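5-methylthioribose-1-phosphate isomerase (Saccharomyces cerevisiae, PDB 1W2W) catalyses the interconversion of 5-methylthioribose 1-phosphate and 5-methylthioribulose 1-phosphate in the methionine salvage pathway. Local coordinates at residues 4-9 with 16-21; 49-54 with 185-190; 56-61 with 141-146. All blocks are in the same frame, centred on the assembly; numbering follows the deposited sequence.

Interaction 1: 4-9 with 16-21; sequences EAIVFD and VSVKVL
Val7 and Lys19 form the central hydrogen-bonded pair of an antiparallel hairpin: Val7 N reaches Lys19 O at 2.8 Å, and Lys19 N returns to Val7 O at 3.0 Å. Asp9 and Ser17 repeat this double exchange further along, and at the other end Leu21 N adds a bond to Ala5 O. On the face carrying Val7, Asp9, Ser17 and Lys19, CG of Lys19 rests beside CB of Val7, while Ser17 OG sits 3.2 Å from Asp9 CB. A water links that hydroxyl to Val7 O; a second one donates to both Ala5 O and Leu21 O. The other face is greasy. Ile6 CG1 and Val20 CG1 run side by side, 3.8 Å apart. Phe8 has CG trans to its own N (chi1 172°), which brings the ring edge to the neighbouring strand: its CE1 meets Val16 CB at 3.6 Å, near the ring plane, and CD1 lies 4.0 Å from Val18 CG2. Behind these, Asp9 OD1 is hydrogen-bonded to Ser11 in the turn, and the Lys19 ammonium makes a cation-pi contact with Tyr32. Strand 17-21 is the middle one of three, bonded on its far edge to strand 32-34, and the apolar face packs on helix 53-73 through Ile58, Leu62 and Thr66, with Phe8 continuing to helix 129-168.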
ATOM      1  N   GLU A   4      12.165  -9.227 -20.689  1.00  5.09           N
ATOM      2  CA  GLU A   4      12.517  -8.207 -21.664  1.00  6.38           C
ATOM      3  C   GLU A   4      11.277  -7.369 -21.998  1.00  5.58           C
ATOM      4  O   GLU A   4      10.351  -7.857 -22.633  1.00  5.93           O
ATOM      5  CB  GLU A   4      13.129  -8.846 -22.922  1.00  7.05           C
ATOM      6  CG  GLU A   4      13.494  -7.849 -24.016  1.00 10.67           C
ATOM      7  CD  GLU A   4      14.461  -8.373 -25.076  1.00 14.69           C
ATOM      8  OE1 GLU A   4      14.404  -9.572 -25.450  1.00 16.17           O
ATOM      9  OE2 GLU A   4      15.291  -7.563 -25.549  1.00 14.57           O
ATOM     10  N   ALA A   5      11.255  -6.113 -21.557  1.00  5.70           N
ATOM     11  CA  ALA A   5      10.094  -5.249 -21.786  1.00  4.61           C
ATOM     12  C   ALA A   5       9.883  -4.984 -23.265  1.00  4.20           C
ATOM     13  O   ALA A   5       8.746  -4.882 -23.730  1.00  5.25           O
ATOM     14  CB  ALA A   5      10.244  -3.930 -21.045  1.00  5.14           C
ATOM     15  N   ILE A   6      10.980  -4.871 -24.001  1.00  3.92           N
ATOM     16  CA  ILE A   6      10.916  -4.440 -25.396  1.00  4.49           C
ATOM     17  C   ILE A   6      11.721  -5.411 -26.234  1.00  4.77           C
ATOM     18  O   ILE A   6      12.904  -5.621 -25.971  1.00  6.22           O
ATOM     19  CB  ILE A   6      11.467  -2.999 -25.527  1.00  4.91           C
ATOM     20  CG1 ILE A   6      10.563  -2.024 -24.759  1.00  4.38           C
ATOM     21  CG2 ILE A   6      11.577  -2.584 -27.006  1.00  5.80           C
ATOM     22  CD1 ILE A   6      11.237  -0.690 -24.455  1.00  7.10           C
ATOM     23  N   VAL A   7      11.079  -6.014 -27.229  1.00  3.63           N
ATOM     24  CA  VAL A   7      11.785  -6.953 -28.087  1.00  4.02           C
ATOM     25  C   VAL A   7      11.987  -6.276 -29.435  1.00  4.13           C
ATOM     26  O   VAL A   7      11.030  -6.094 -30.198  1.00  6.46           O
ATOM     27  CB  VAL A   7      11.033  -8.275 -28.237  1.00  2.88           C
ATOM     28  CG1 VAL A   7      11.828  -9.238 -29.129  1.00  3.15           C
ATOM     29  CG2 VAL A   7      10.812  -8.911 -26.853  1.00  3.32           C
ATOM     30  N   PHE A   8      13.246  -5.932 -29.693  1.00  4.18           N
ATOM     31  CA  PHE A   8      13.664  -5.135 -30.846  1.00  4.30           C
ATOM     32  C   PHE A   8      14.520  -6.009 -31.755  1.00  4.87           C
ATOM     33  O   PHE A   8      15.670  -6.300 -31.431  1.00  6.40           O
ATOM     34  CB  PHE A   8      14.480  -3.931 -30.341  1.00  4.29           C
ATOM     35  CG  PHE A   8      15.127  -3.126 -31.430  1.00  4.23           C
ATOM     36  CD1 PHE A   8      14.509  -2.970 -32.662  1.00  4.99           C
ATOM     37  CD2 PHE A   8      16.360  -2.514 -31.220  1.00  3.79           C
ATOM     38  CE1 PHE A   8      15.116  -2.223 -33.669  1.00  6.29           C
ATOM     39  CE2 PHE A   8      16.965  -1.765 -32.209  1.00  4.75           C
ATOM     40  CZ  PHE A   8      16.344  -1.617 -33.441  1.00  6.10           C
ATOM     41  N   ASP A   9      13.968  -6.455 -32.881  1.00  5.27           N
ATOM     42  CA  ASP A   9      14.757  -7.213 -33.840  1.00  5.35           C
ATOM     43  C   ASP A   9      15.352  -6.232 -34.844  1.00  6.08           C
ATOM     44  O   ASP A   9      14.642  -5.695 -35.701  1.00  6.03           O
ATOM     45  CB  ASP A   9      13.854  -8.218 -34.553  1.00  5.68           C
ATOM     46  CG  ASP A   9      14.598  -9.091 -35.532  1.00  5.84           C
ATOM     47  OD1 ASP A   9      15.793  -8.861 -35.827  1.00  4.78           O
ATOM     48  OD2 ASP A   9      14.036 -10.058 -36.069  1.00  5.95           O
ATOM     49  N   VAL A  16      12.944  -3.033 -39.291  1.00  4.76           N
ATOM     50  CA  VAL A  16      13.046  -3.564 -37.929  1.00  4.75           C
ATOM     51  C   VAL A  16      11.682  -4.037 -37.459  1.00  5.47           C
ATOM     52  O   VAL A  16      10.652  -3.589 -37.972  1.00  4.73           O
ATOM     53  CB  VAL A  16      13.609  -2.540 -36.917  1.00  4.19           C
ATOM     54  CG1 VAL A  16      14.996  -2.065 -37.327  1.00  5.19           C
ATOM     55  CG2 VAL A  16      12.660  -1.356 -36.712  1.00  5.01           C
ATOM     56  N   SER A  17      11.662  -4.940 -36.482  1.00  4.76           N
ATOM     57  CA  SER A  17      10.404  -5.235 -35.815  1.00  7.02           C
ATOM     58  C   SER A  17      10.521  -4.922 -34.329  1.00  6.21           C
ATOM     59  O   SER A  17      11.596  -5.024 -33.733  1.00  6.34           O
ATOM     60  CB  SER A  17       9.947  -6.671 -36.080  1.00  8.23           C
ATOM     61  OG  SER A  17      10.798  -7.574 -35.404  1.00 12.67           O
ATOM     62  N   VAL A  18       9.402  -4.509 -33.753  1.00  6.59           N
ATOM     63  CA  VAL A  18       9.370  -4.110 -32.353  1.00  6.02           C
ATOM     64  C   VAL A  18       8.074  -4.668 -31.785  1.00  5.96           C
ATOM     65  O   VAL A  18       7.012  -4.483 -32.372  1.00  6.37           O
ATOM     66  CB  VAL A  18       9.404  -2.570 -32.220  1.00  6.70           C
ATOM     67  CG1 VAL A  18       9.311  -2.155 -30.764  1.00  6.45           C
ATOM     68  CG2 VAL A  18      10.668  -2.001 -32.865  1.00  5.63           C
ATOM     69  N   LYS A  19       8.152  -5.362 -30.653  1.00  6.16           N
ATOM     70  CA  LYS A  19       6.945  -5.725 -29.907  1.00  5.21           C
ATOM     71  C   LYS A  19       7.253  -5.538 -28.421  1.00  5.96           C
ATOM     72  O   LYS A  19       8.408  -5.614 -28.026  1.00  5.64           O
ATOM     73  CB  LYS A  19       6.492  -7.158 -30.224  1.00  7.42           C
ATOM     74  CG  LYS A  19       7.415  -8.259 -29.718  1.00  7.84           C
ATOM     75  CD  LYS A  19       6.967  -9.623 -30.241  1.00  7.54           C
ATOM     76  CE  LYS A  19       7.736 -10.755 -29.573  1.00  6.76           C
ATOM     77  NZ  LYS A  19       7.432 -12.069 -30.214  1.00  5.99           N
ATOM     78  N   VAL A  20       6.246  -5.273 -27.597  1.00  5.46           N
ATOM     79  CA  VAL A  20       6.508  -4.988 -26.189  1.00  4.81           C
ATOM     80  C   VAL A  20       5.625  -5.835 -25.280  1.00  3.14           C
ATOM     81  O   VAL A  20       4.489  -6.181 -25.625  1.00  5.89           O
ATOM     82  CB  VAL A  20       6.311  -3.501 -25.851  1.00  5.23           C
ATOM     83  CG1 VAL A  20       7.273  -2.624 -26.656  1.00  6.44           C
ATOM     84  CG2 VAL A  20       4.848  -3.091 -26.074  1.00  5.10           C
ATOM     85  N   LEU A  21       6.148  -6.189 -24.115  1.00  5.22           N
ATOM     86  CA  LEU A  21       5.347  -6.940 -23.160  1.00  5.82           C
ATOM     87  C   LEU A  21       4.264  -6.026 -22.625  1.00  6.07           C
ATOM     88  O   LEU A  21       4.536  -4.874 -22.316  1.00  7.17           O
ATOM     89  CB  LEU A  21       6.217  -7.385 -21.988  1.00  5.19           C
ATOM     90  CG  LEU A  21       6.948  -8.719 -22.086  1.00  5.66           C
ATOM     91  CD1 LEU A  21       7.649  -8.961 -20.766  1.00  4.14           C
ATOM     92  CD2 LEU A  21       5.978  -9.848 -22.416  1.00  5.54           C
TER
HETATM   93  O   HOH W   1       6.972  -3.486 -22.024  1.00 12.04           O
HETATM   94  O   HOH W   2      10.298  -7.816 -32.518  1.00 23.27           O

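Interaction 2: 49-54 with 185-190; sequences QVRGAP and SLATSG. With SO4 (sulfate ion), chain I.
Gly52 and Ala187 bring the two backbones together, their CA atoms 4.1 Å apart, with no side chain on Gly52 to hold them off. Close packing continues: Pro54 CD presses on Ala187 O at 3.4 Å, and Pro54 CG lies alongside Thr188 CG2. Thr188 OG1 accepts from Gly190 N in an ST turn and is also bonded to Gly184 O. Towards Arg51 the fit slackens. Its NH1 lies 3.8 Å from Ala187 CB but pairs with Gln23, while NH2 bonds Asn182 O. Bent at chi2 and chi3 (60° and 53°), the chain brings the guanidinium edge to O3 of a sulfate, probably from the crystallisation liquor: NE grips O3 at 2.9 Å (164°), and NH2 reaches it at 3.3 Å. An alanine in place of Arg51 is likely to leave O3, Gln23 and Asn182 O without their guanidinium partner. Gly52 N, at the N-cap of helix 53-73, takes O1 at 2.9 Å. Arg106 NH2 of the same chain and residues of another protein chain also bind the ion. With Arg51 close to Cys181, the predicted transition-state stabiliser, this anion site at a helix N-terminus is consistent with the substrate-phosphate pocket of an MtnA isomerase.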
ATOM      1  N   GLN A  49       1.157   0.150 -20.606  1.00 11.24           N
ATOM      2  CA  GLN A  49       1.496  -1.183 -21.058  1.00 11.04           C
ATOM      3  C   GLN A  49       3.008  -1.318 -21.156  1.00 10.79           C
ATOM      4  O   GLN A  49       3.544  -2.375 -20.853  1.00 11.55           O
ATOM      5  CB  GLN A  49       0.864  -1.486 -22.412  1.00 12.17           C
ATOM      6  CG  GLN A  49      -0.639  -1.666 -22.345  1.00 13.58           C
ATOM      7  CD  GLN A  49      -1.233  -1.797 -23.726  1.00 14.92           C
ATOM      8  OE1 GLN A  49      -1.193  -0.844 -24.499  1.00 16.83           O
ATOM      9  NE2 GLN A  49      -1.770  -2.972 -24.047  1.00 14.61           N
ATOM     10  N   VAL A  50       3.679  -0.246 -21.566  1.00 11.21           N
ATOM     11  CA  VAL A  50       5.114  -0.101 -21.323  1.00 10.84           C
ATOM     12  C   VAL A  50       5.252   1.004 -20.285  1.00 11.43           C
ATOM     13  O   VAL A  50       4.613   2.058 -20.398  1.00 11.97           O
ATOM     14  CB  VAL A  50       5.859   0.340 -22.610  1.00 10.93           C
ATOM     15  CG1 VAL A  50       7.342   0.555 -22.323  1.00 10.06           C
ATOM     16  CG2 VAL A  50       5.692  -0.691 -23.724  1.00 10.99           C
ATOM     17  N   ARG A  51       6.081   0.783 -19.267  1.00  9.70           N
ATOM     18  CA  ARG A  51       6.371   1.862 -18.335  1.00 10.80           C
ATOM     19  C   ARG A  51       7.773   1.674 -17.784  1.00 10.02           C
ATOM     20  O   ARG A  51       8.474   0.734 -18.172  1.00  8.93           O
ATOM     21  CB  ARG A  51       5.313   1.965 -17.225  1.00 10.43           C
ATOM     22  CG  ARG A  51       4.709   0.631 -16.747  1.00 10.27           C
ATOM     23  CD  ARG A  51       5.741  -0.343 -16.183  1.00  8.74           C
ATOM     24  NE  ARG A  51       6.548   0.298 -15.145  1.00  9.76           N
ATOM     25  CZ  ARG A  51       7.728  -0.134 -14.715  1.00 11.70           C
ATOM     26  NH1 ARG A  51       8.270  -1.233 -15.222  1.00 10.18           N
ATOM     27  NH2 ARG A  51       8.371   0.543 -13.761  1.00 10.14           N
ATOM     28  N   GLY A  52       8.203   2.572 -16.910  1.00 10.38           N
ATOM     29  CA  GLY A  52       9.623   2.655 -16.613  1.00 10.76           C
ATOM     30  C   GLY A  52      10.270   3.723 -17.470  1.00 10.65           C
ATOM     31  O   GLY A  52      10.147   3.706 -18.696  1.00 10.73           O
ATOM     32  N   ALA A  53      10.960   4.665 -16.833  1.00  9.75           N
ATOM     33  CA  ALA A  53      11.377   5.862 -17.568  1.00 12.07           C
ATOM     34  C   ALA A  53      12.171   5.583 -18.855  1.00 11.18           C
ATOM     35  O   ALA A  53      11.814   6.098 -19.924  1.00 11.45           O
ATOM     36  CB  ALA A  53      12.133   6.836 -16.664  1.00 11.48           C
ATOM     37  N   PRO A  54      13.250   4.802 -18.777  1.00 10.13           N
ATOM     38  CA  PRO A  54      14.008   4.497 -19.992  1.00 10.83           C
ATOM     39  C   PRO A  54      13.235   3.650 -20.989  1.00 10.31           C
ATOM     40  O   PRO A  54      13.345   3.924 -22.184  1.00 10.12           O
ATOM     41  CB  PRO A  54      15.261   3.777 -19.471  1.00 10.78           C
ATOM     42  CG  PRO A  54      15.323   4.175 -17.989  1.00 11.97           C
ATOM     43  CD  PRO A  54      13.865   4.195 -17.578  1.00 10.30           C
ATOM     44  N   SER A 185      14.890  -5.115 -15.724  1.00  9.75           N
ATOM     45  CA  SER A 185      14.827  -5.331 -17.166  1.00 10.93           C
ATOM     46  C   SER A 185      13.457  -4.953 -17.708  1.00 11.63           C
ATOM     47  O   SER A 185      13.328  -4.618 -18.886  1.00 12.16           O
ATOM     48  CB  SER A 185      15.153  -6.790 -17.481  1.00 11.08           C
ATOM     49  OG  SER A 185      16.455  -7.099 -17.004  1.00 10.55           O
ATOM     50  N   LEU A 186      12.435  -4.984 -16.853  1.00 11.59           N
ATOM     51  CA  LEU A 186      11.112  -4.571 -17.307  1.00 11.45           C
ATOM     52  C   LEU A 186      10.927  -3.065 -17.471  1.00 11.60           C
ATOM     53  O   LEU A 186       9.950  -2.633 -18.087  1.00 12.36           O
ATOM     54  CB  LEU A 186      10.002  -5.176 -16.435  1.00 12.24           C
ATOM     55  CG  LEU A 186       9.868  -6.700 -16.543  1.00 11.74           C
ATOM     56  CD1 LEU A 186       9.067  -7.263 -15.362  1.00 10.56           C
ATOM     57  CD2 LEU A 186       9.213  -7.095 -17.874  1.00 10.23           C
ATOM     58  N   ALA A 187      11.852  -2.280 -16.913  1.00  9.92           N
ATOM     59  CA  ALA A 187      11.747  -0.818 -16.940  1.00  9.61           C
ATOM     60  C   ALA A 187      12.743  -0.170 -17.896  1.00  9.90           C
ATOM     61  O   ALA A 187      12.765   1.054 -18.025  1.00  9.47           O
ATOM     62  CB  ALA A 187      11.929  -0.249 -15.527  1.00  9.26           C
ATOM     63  N   THR A 188      13.560  -0.989 -18.553  1.00  9.62           N
ATOM     64  CA  THR A 188      14.757  -0.495 -19.247  1.00 11.12           C
ATOM     65  C   THR A 188      15.067  -1.399 -20.443  1.00 10.94           C
ATOM     66  O   THR A 188      14.250  -2.225 -20.833  1.00 12.11           O
ATOM     67  CB  THR A 188      16.004  -0.439 -18.315  1.00 10.26           C
ATOM     68  OG1 THR A 188      16.445  -1.765 -17.962  1.00 11.37           O
ATOM     69  CG2 THR A 188      15.725   0.273 -16.992  1.00 11.63           C
ATOM     70  N   SER A 189      16.260  -1.262 -21.018  1.00 11.73           N
ATOM     71  CA  SER A 189      16.669  -2.158 -22.089  1.00 12.96           C
ATOM     72  C   SER A 189      17.140  -3.490 -21.499  1.00 12.88           C
ATOM     73  O   SER A 189      17.439  -4.435 -22.249  1.00 13.60           O
ATOM     74  CB  SER A 189      17.801  -1.524 -22.916  1.00 12.64           C
ATOM     75  OG  SER A 189      18.971  -1.408 -22.115  1.00 13.51           O
ATOM     76  N   GLY A 190      17.217  -3.577 -20.170  1.00 11.83           N
ATOM     77  CA  GLY A 190      17.745  -4.768 -19.523  1.00 11.84           C
ATOM     78  C   GLY A 190      18.697  -4.446 -18.383  1.00 11.52           C
ATOM     79  O   GLY A 190      19.360  -3.414 -18.402  1.00 10.82           O
TER
HETATM   80  S   SO4 I1212       6.349   4.201 -14.045  1.00 12.07           S
HETATM   81  O1  SO4 I1212       6.639   4.468 -15.458  1.00 11.67           O
HETATM   82  O2  SO4 I1212       5.197   5.014 -13.652  1.00 14.99           O
HETATM   83  O3  SO4 I1212       6.006   2.802 -13.873  1.00 12.20           O
HETATM   84  O4  SO4 I1212       7.507   4.582 -13.246  1.00 16.75           O

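Interaction 3: 56-61 with 141-146; sequences IAIVGS and CELIDE
Ile58 and Ile144 are the nearest CA pair of segments 56-61 and 141-146, 6.9 Å apart. The two short helical segments run nearly antiparallel, at 159°, and their axes approach to 10.4 Å, so the contact is made through side chains. Ile58 shows how. Its CB points along the flank of the contact, and the branches leaving it make the reach. CG2 turns to Ile144, meeting CG1 at 3.6 Å and lying almost as near to CD1. CG1, placed opposite the carbonyl carbon (chi1 -68°), meets Leu143 CD2 at 3.9 Å and lies a little further from Ile144 CG1. The terminal CD1 then runs on beyond the segment 141-146 to pack on Ser189. Ile58 thus touches two successive residues of the opposite helix.

Leu143 points toward segment 56-61. Its CG is trans to the backbone N, and the chain delivers a single methyl, CD2, against Ile58, Ala57 O and Ser61, where Ser61 OG is 3.7 Å away. That hydroxyl is not left idle: it donates to Ala57 O at 2.8 Å, while Ser61 N binds the same carbonyl from the opposite face of its plane. The carbonyl thus has two donors, and the Ser61 hydroxyl is tied back onto its own helix with Leu143 CD2 beside it. Around this core, Ser115 of helix 111-124 touches both Ser61 and Leu143, and Phe8 and Ile6 of strand 6-9 reach Ile144 and Ile58 respectively. On the outer side, Asp145 forms a salt bridge with Arg10. Apolar van der Waals contact carries the interface, and its one hydroxyl is satisfied within its own helix, so the joint depends on packing and burial and not on directed polar bonds.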
ATOM      1  N   ILE A  56      10.104   3.725 -21.580  1.00 10.57           N
ATOM      2  CA  ILE A  56       9.211   4.668 -22.250  1.00 10.82           C
ATOM      3  C   ILE A  56       9.932   5.391 -23.390  1.00 11.54           C
ATOM      4  O   ILE A  56       9.410   5.459 -24.512  1.00 11.71           O
ATOM      5  CB  ILE A  56       8.627   5.660 -21.236  1.00 10.71           C
ATOM      6  CG1 ILE A  56       7.683   4.928 -20.274  1.00  9.72           C
ATOM      7  CG2 ILE A  56       7.953   6.845 -21.956  1.00 10.73           C
ATOM      8  CD1 ILE A  56       7.332   5.717 -19.033  1.00 11.18           C
ATOM      9  N   ALA A  57      11.119   5.925 -23.098  1.00 11.55           N
ATOM     10  CA  ALA A  57      11.934   6.588 -24.122  1.00 11.45           C
ATOM     11  C   ALA A  57      12.299   5.654 -25.267  1.00 11.62           C
ATOM     12  O   ALA A  57      12.296   6.047 -26.441  1.00 11.47           O
ATOM     13  CB  ALA A  57      13.191   7.169 -23.505  1.00 11.07           C
ATOM     14  N   ILE A  58      12.639   4.412 -24.939  1.00  9.90           N
ATOM     15  CA  ILE A  58      13.021   3.454 -25.973  1.00 11.07           C
ATOM     16  C   ILE A  58      11.841   3.067 -26.866  1.00 10.51           C
ATOM     17  O   ILE A  58      11.969   3.084 -28.096  1.00 11.32           O
ATOM     18  CB  ILE A  58      13.674   2.190 -25.352  1.00 10.47           C
ATOM     19  CG1 ILE A  58      15.038   2.548 -24.739  1.00 10.93           C
ATOM     20  CG2 ILE A  58      13.843   1.092 -26.423  1.00 11.92           C
ATOM     21  CD1 ILE A  58      15.531   1.525 -23.701  1.00 11.81           C
ATOM     22  N   VAL A  59      10.701   2.712 -26.275  1.00 10.88           N
ATOM     23  CA  VAL A  59       9.543   2.374 -27.120  1.00 11.38           C
ATOM     24  C   VAL A  59       9.059   3.568 -27.943  1.00 10.78           C
ATOM     25  O   VAL A  59       8.687   3.411 -29.115  1.00 11.95           O
ATOM     26  CB  VAL A  59       8.364   1.729 -26.355  1.00 11.33           C
ATOM     27  CG1 VAL A  59       7.583   2.775 -25.561  1.00 15.52           C
ATOM     28  CG2 VAL A  59       7.393   1.075 -27.363  1.00 12.36           C
ATOM     29  N   GLY A  60       9.079   4.754 -27.340  1.00 11.29           N
ATOM     30  CA  GLY A  60       8.733   5.980 -28.055  1.00 10.82           C
ATOM     31  C   GLY A  60       9.621   6.194 -29.275  1.00 12.07           C
ATOM     32  O   GLY A  60       9.125   6.393 -30.397  1.00 11.22           O
ATOM     33  N   SER A  61      10.933   6.150 -29.048  1.00 11.25           N
ATOM     34  CA  SER A  61      11.923   6.285 -30.109  1.00 12.45           C
ATOM     35  C   SER A  61      11.736   5.219 -31.195  1.00 13.06           C
ATOM     36  O   SER A  61      11.733   5.532 -32.380  1.00 13.48           O
ATOM     37  CB  SER A  61      13.338   6.213 -29.526  1.00 13.15           C
ATOM     38  OG  SER A  61      13.555   7.289 -28.627  1.00 13.45           O
ATOM     39  N   CYS A 141      19.643   2.164 -31.898  1.00 13.36           N
ATOM     40  CA  CYS A 141      20.592   1.138 -31.505  1.00 12.91           C
ATOM     41  C   CYS A 141      21.506   1.664 -30.410  1.00 14.31           C
ATOM     42  O   CYS A 141      21.776   0.960 -29.430  1.00 13.82           O
ATOM     43  CB  CYS A 141      21.417   0.651 -32.699  1.00 13.49           C
ATOM     44  SG  CYS A 141      20.420  -0.373 -33.818  1.00 15.24           S
ATOM     45  N   GLU A 142      21.972   2.898 -30.580  1.00 13.02           N
ATOM     46  CA  GLU A 142      22.890   3.497 -29.619  1.00 14.52           C
ATOM     47  C   GLU A 142      22.195   3.773 -28.292  1.00 13.98           C
ATOM     48  O   GLU A 142      22.760   3.483 -27.236  1.00 13.38           O
ATOM     49  CB  GLU A 142      23.506   4.774 -30.175  1.00 16.41           C
ATOM     50  CG  GLU A 142      24.567   4.478 -31.226  1.00 20.92           C
ATOM     51  CD  GLU A 142      24.812   5.656 -32.142  1.00 26.22           C
ATOM     52  OE1 GLU A 142      24.611   6.807 -31.688  1.00 28.31           O
ATOM     53  OE2 GLU A 142      25.201   5.418 -33.311  1.00 29.09           O
ATOM     54  N   LEU A 143      20.979   4.314 -28.357  1.00 13.16           N
ATOM     55  CA  LEU A 143      20.173   4.562 -27.156  1.00 12.33           C
ATOM     56  C   LEU A 143      20.022   3.268 -26.347  1.00 13.26           C
ATOM     57  O   LEU A 143      20.257   3.230 -25.127  1.00 11.16           O
ATOM     58  CB  LEU A 143      18.801   5.139 -27.544  1.00 12.95           C
ATOM     59  CG  LEU A 143      17.767   5.309 -26.418  1.00 11.22           C
ATOM     60  CD1 LEU A 143      18.160   6.452 -25.484  1.00 12.00           C
ATOM     61  CD2 LEU A 143      16.349   5.488 -26.968  1.00 12.97           C
ATOM     62  N   ILE A 144      19.635   2.198 -27.035  1.00 12.21           N
ATOM     63  CA  ILE A 144      19.404   0.921 -26.380  1.00 12.63           C
ATOM     64  C   ILE A 144      20.728   0.326 -25.885  1.00 11.97           C
ATOM     65  O   ILE A 144      20.840  -0.116 -24.740  1.00 11.80           O
ATOM     66  CB  ILE A 144      18.648  -0.039 -27.341  1.00 12.23           C
ATOM     67  CG1 ILE A 144      17.201   0.445 -27.532  1.00 12.52           C
ATOM     68  CG2 ILE A 144      18.670  -1.480 -26.811  1.00 13.81           C
ATOM     69  CD1 ILE A 144      16.487  -0.137 -28.743  1.00 14.14           C
ATOM     70  N   ASP A 145      21.749   0.298 -26.733  1.00 12.50           N
ATOM     71  CA  ASP A 145      22.965  -0.403 -26.329  1.00 12.73           C
ATOM     72  C   ASP A 145      23.670   0.335 -25.190  1.00 13.41           C
ATOM     73  O   ASP A 145      24.218  -0.289 -24.272  1.00 11.95           O
ATOM     74  CB  ASP A 145      23.912  -0.569 -27.516  1.00 13.37           C
ATOM     75  CG  ASP A 145      23.380  -1.544 -28.547  1.00 14.83           C
ATOM     76  OD1 ASP A 145      22.396  -2.263 -28.251  1.00 15.04           O
ATOM     77  OD2 ASP A 145      23.897  -1.658 -29.680  1.00 15.56           O
ATOM     78  N   GLU A 146      23.653   1.662 -25.251  1.00 12.92           N
ATOM     79  CA  GLU A 146      24.157   2.471 -24.144  1.00 13.43           C
ATOM     80  C   GLU A 146      23.316   2.322 -22.878  1.00 13.05           C
ATOM     81  O   GLU A 146      23.860   2.300 -21.774  1.00 13.37           O
ATOM     82  CB  GLU A 146      24.295   3.946 -24.534  1.00 14.79           C
ATOM     83  CG  GLU A 146      25.376   4.193 -25.592  1.00 13.84           C
ATOM     84  CD  GLU A 146      25.442   5.630 -26.070  1.00 18.36           C
ATOM     85  OE1 GLU A 146      24.870   6.532 -25.418  1.00 17.43           O
ATOM     86  OE2 GLU A 146      26.078   5.874 -27.117  1.00 19.81           O
TER

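The three contacts form a compact cluster, with centres 10 to 11 Å apart, in the N-terminal piece of the isomerase held by this chain. Interaction 1 comes first and is complete before the others begin. Interaction 2 opens at 49-54 and closes at 185-190, and both segments of interaction 3 come between. Helix 53-73 is the shared element: its N-terminal end takes part in interaction 2, its next turns in interaction 3, and Ile58 and Val59 also touch the hairpin through Ile6 and Val20. Phe8 further joins the hairpin to Ile144. The sulfate site thus stands at the start of a helix packed against both sheet and helix 129-168.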